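Local atomic coordinates of stage II sporulation E family protein (Thermanaerovibrio acidaminovorans, PDB entry 3RNR), a protein that is of unproven function but, as a member of the PP2C family, probably removes phosphate groups from phosphorylated serine or threonine residues of proteins. Residues Asp93-Leu98 / Leu161-Gly166. Numbering follows the deposited sequence.
Sequences DCRVYL and LVVSDG
Arg95 and Asp165 meet end-on in a two-pronged salt bridge where two neighbouring antiparallel strands give way to loop. NH1 of Arg95 donates to OD1 of Asp165 at 2.8 Å, on the syn side of that oxygen, while NH2 reaches OD2 at 2.9 Å from above the carboxylate. Both oxygens lie near the guanidinium plane, yet the two flat groups are turned 39° apart. A bend at chi3 (-61°) swings the end of the arginine across toward strand 161-164 and Asp165, and its NE gives a hydrogen bond to Tyr97 OH (2.9 Å), in plane with both groups. With NH2 also bonded to the carbonyl of Pro199, arginine suits this place because each of its three nitrogens has an acceptor.

The backbones are joined by two hydrogen-bonded pairs, Arg95 with Val163 and Tyr97 with Leu161, each making two N-H to O=C bonds. Between them Val96 and Val162 form a non-hydrogen-bonded pair. Beyond the paired strands, one water bridges the loops, donating to Asp93 O and accepting from Asp165 N.

Apolar contacts differ on the two faces. Beside the salt bridge, CG2 of Val163 touches the Tyr97 ring at CE2 (3.8 Å), so tyrosine combines a packing ring with a hydroxyl for Arg95. On the other face, Val96 CG2 and Val162 CG1 lie side by side at 4.1 Å, short branched side chains that fit against Ala75 of the other sheet in the PP2C sandwich. Nearby, Cys94 SG rests on CB of Ser164 (3.6 Å); the hydroxyl of Ser164 is hydrogen-bonded to Asp17.

Aspartate suits its place by offering one oxygen each to NH1 and NH2. OD2 also accepts from Gln201 N, so the charged pair is tied to the 199–201 loop, and this network probably limits rotation of both the guanidinium and the carboxylate.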
ATOM      1  N   ASP B  93       0.764  15.047  13.704  1.00 24.88           N
ATOM      2  CA  ASP B  93      -0.584  15.581  13.508  1.00 28.25           C
ATOM      3  C   ASP B  93      -1.490  14.760  12.585  1.00 25.93           C
ATOM      4  O   ASP B  93      -2.568  15.228  12.229  1.00 26.57           O
ATOM      5  CB  ASP B  93      -0.532  17.042  13.060  1.00 29.02           C
ATOM      6  CG  ASP B  93       0.141  17.197  11.725  1.00 36.80           C
ATOM      7  OD1 ASP B  93       0.820  16.240  11.320  1.00 35.40           O
ATOM      8  OD2 ASP B  93      -0.011  18.252  11.078  1.00 47.82           O
ATOM      9  N   CYS B  94      -1.031  13.608  12.105  1.00 24.60           N
ATOM     10  CA  CYS B  94      -1.939  12.710  11.386  1.00 26.39           C
ATOM     11  C   CYS B  94      -2.948  12.135  12.373  1.00 33.83           C
ATOM     12  O   CYS B  94      -2.670  12.066  13.565  1.00 30.29           O
ATOM     13  CB  CYS B  94      -1.180  11.589  10.700  1.00 23.01           C
ATOM     14  SG  CYS B  94      -0.146  12.145   9.351  1.00 26.15           S
ATOM     15  N   ARG B  95      -4.123  11.734  11.893  1.00 24.76           N
ATOM     16  CA  ARG B  95      -5.194  11.356  12.816  1.00 24.41           C
ATOM     17  C   ARG B  95      -5.787   9.993  12.503  1.00 27.27           C
ATOM     18  O   ARG B  95      -5.810   9.563  11.351  1.00 24.82           O
ATOM     19  CB  ARG B  95      -6.294  12.429  12.834  1.00 26.16           C
ATOM     20  CG  ARG B  95      -5.781  13.810  13.252  1.00 27.31           C
ATOM     21  CD  ARG B  95      -6.887  14.848  13.392  1.00 29.24           C
ATOM     22  NE  ARG B  95      -7.653  15.113  12.168  1.00 30.87           N
ATOM     23  CZ  ARG B  95      -7.212  15.819  11.130  1.00 33.42           C
ATOM     24  NH1 ARG B  95      -5.973  16.297  11.111  1.00 34.61           N
ATOM     25  NH2 ARG B  95      -8.007  16.026  10.093  1.00 30.10           N
ATOM     26  N   VAL B  96      -6.269   9.320  13.546  1.00 24.96           N
ATOM     27  CA  VAL B  96      -6.933   8.028  13.405  1.00 21.94           C
ATOM     28  C   VAL B  96      -8.389   8.115  13.868  1.00 24.73           C
ATOM     29  O   VAL B  96      -8.657   8.569  14.980  1.00 25.71           O
ATOM     30  CB  VAL B  96      -6.231   6.943  14.236  1.00 23.36           C
ATOM     31  CG1 VAL B  96      -6.862   5.559  13.944  1.00 24.09           C
ATOM     32  CG2 VAL B  96      -4.717   6.939  13.945  1.00 18.61           C
ATOM     33  N   TYR B  97      -9.314   7.670  13.019  1.00 24.87           N
ATOM     34  CA  TYR B  97     -10.746   7.640  13.329  1.00 24.64           C
ATOM     35  C   TYR B  97     -11.320   6.229  13.238  1.00 28.42           C
ATOM     36  O   TYR B  97     -11.007   5.483  12.313  1.00 25.60           O
ATOM     37  CB  TYR B  97     -11.525   8.526  12.345  1.00 24.84           C
ATOM     38  CG  TYR B  97     -11.180   9.987  12.486  1.00 25.18           C
ATOM     39  CD1 TYR B  97     -11.923  10.817  13.323  1.00 24.55           C
ATOM     40  CD2 TYR B  97     -10.097  10.528  11.814  1.00 26.50           C
ATOM     41  CE1 TYR B  97     -11.598  12.170  13.476  1.00 26.78           C
ATOM     42  CE2 TYR B  97      -9.760  11.872  11.959  1.00 29.13           C
ATOM     43  CZ  TYR B  97     -10.511  12.684  12.795  1.00 27.48           C
ATOM     44  OH  TYR B  97     -10.172  14.012  12.930  1.00 28.70           O
ATOM     45  N   LEU B  98     -12.188   5.885  14.187  1.00 28.29           N
ATOM     46  CA  LEU B  98     -12.983   4.674  14.101  1.00 32.46           C
ATOM     47  C   LEU B  98     -14.214   4.930  13.234  1.00 34.04           C
ATOM     48  O   LEU B  98     -14.916   5.923  13.438  1.00 32.08           O
ATOM     49  CB  LEU B  98     -13.447   4.273  15.505  1.00 26.63           C
ATOM     50  CG  LEU B  98     -14.344   3.039  15.585  1.00 31.67           C
ATOM     51  CD1 LEU B  98     -13.539   1.799  15.212  1.00 27.63           C
ATOM     52  CD2 LEU B  98     -14.935   2.904  17.003  1.00 33.70           C
ATOM     53  N   LEU B 161     -10.137   4.843   9.627  1.00 24.67           N
ATOM     54  CA  LEU B 161      -9.680   5.827   8.655  1.00 24.65           C
ATOM     55  C   LEU B 161      -8.490   6.582   9.233  1.00 24.33           C
ATOM     56  O   LEU B 161      -8.545   7.042  10.376  1.00 22.78           O
ATOM     57  CB  LEU B 161     -10.814   6.797   8.316  1.00 24.72           C
ATOM     58  CG  LEU B 161     -10.451   8.011   7.450  1.00 33.85           C
ATOM     59  CD1 LEU B 161     -10.454   7.605   6.012  1.00 34.85           C
ATOM     60  CD2 LEU B 161     -11.430   9.145   7.676  1.00 38.51           C
ATOM     61  N   VAL B 162      -7.411   6.672   8.461  1.00 22.90           N
ATOM     62  CA  VAL B 162      -6.277   7.503   8.830  1.00 23.79           C
ATOM     63  C   VAL B 162      -6.167   8.705   7.872  1.00 26.69           C
ATOM     64  O   VAL B 162      -6.439   8.588   6.671  1.00 23.63           O
ATOM     65  CB  VAL B 162      -4.955   6.702   8.922  1.00 24.20           C
ATOM     66  CG1 VAL B 162      -5.027   5.661  10.067  1.00 21.56           C
ATOM     67  CG2 VAL B 162      -4.637   6.005   7.598  1.00 24.06           C
ATOM     68  N   VAL B 163      -5.757   9.846   8.414  1.00 23.37           N
ATOM     69  CA  VAL B 163      -5.843  11.129   7.716  1.00 26.73           C
ATOM     70  C   VAL B 163      -4.573  11.940   7.901  1.00 32.96           C
ATOM     71  O   VAL B 163      -4.108  12.074   9.032  1.00 24.28           O
ATOM     72  CB  VAL B 163      -6.943  12.000   8.344  1.00 30.22           C
ATOM     73  CG1 VAL B 163      -7.172  13.247   7.504  1.00 35.00           C
ATOM     74  CG2 VAL B 163      -8.213  11.220   8.500  1.00 36.21           C
ATOM     75  N   SER B 164      -4.005  12.451   6.805  1.00 25.36           N
ATOM     76  CA  SER B 164      -2.951  13.471   6.870  1.00 26.10           C
ATOM     77  C   SER B 164      -3.411  14.696   6.105  1.00 30.31           C
ATOM     78  O   SER B 164      -3.641  14.642   4.896  1.00 30.31           O
ATOM     79  CB  SER B 164      -1.674  12.931   6.233  1.00 29.27           C
ATOM     80  OG  SER B 164      -0.690  13.941   6.124  1.00 31.59           O
ATOM     81  N   ASP B 165      -3.747  15.734   6.848  1.00 30.59           N
ATOM     82  CA  ASP B 165      -4.056  17.070   6.343  1.00 29.80           C
ATOM     83  C   ASP B 165      -3.186  18.305   6.602  1.00 34.37           C
ATOM     84  O   ASP B 165      -3.718  19.408   6.498  1.00 31.46           O
ATOM     85  CB  ASP B 165      -5.561  17.360   6.350  1.00 34.38           C
ATOM     86  CG  ASP B 165      -6.105  17.478   7.717  1.00 35.20           C
ATOM     87  OD1 ASP B 165      -5.291  17.423   8.664  1.00 34.39           O
ATOM     88  OD2 ASP B 165      -7.333  17.649   7.836  1.00 35.85           O
ATOM     89  N   GLY B 166      -2.001  18.148   7.191  1.00 34.14           N
ATOM     90  CA  GLY B 166      -1.245  19.301   7.678  1.00 31.34           C
ATOM     91  C   GLY B 166      -0.983  20.372   6.628  1.00 35.03           C
ATOM     92  O   GLY B 166      -0.843  20.079   5.449  1.00 41.60           O
TER
HETATM   93  O   HOH W   1      -2.485  15.919   9.496  1.00 34.05           O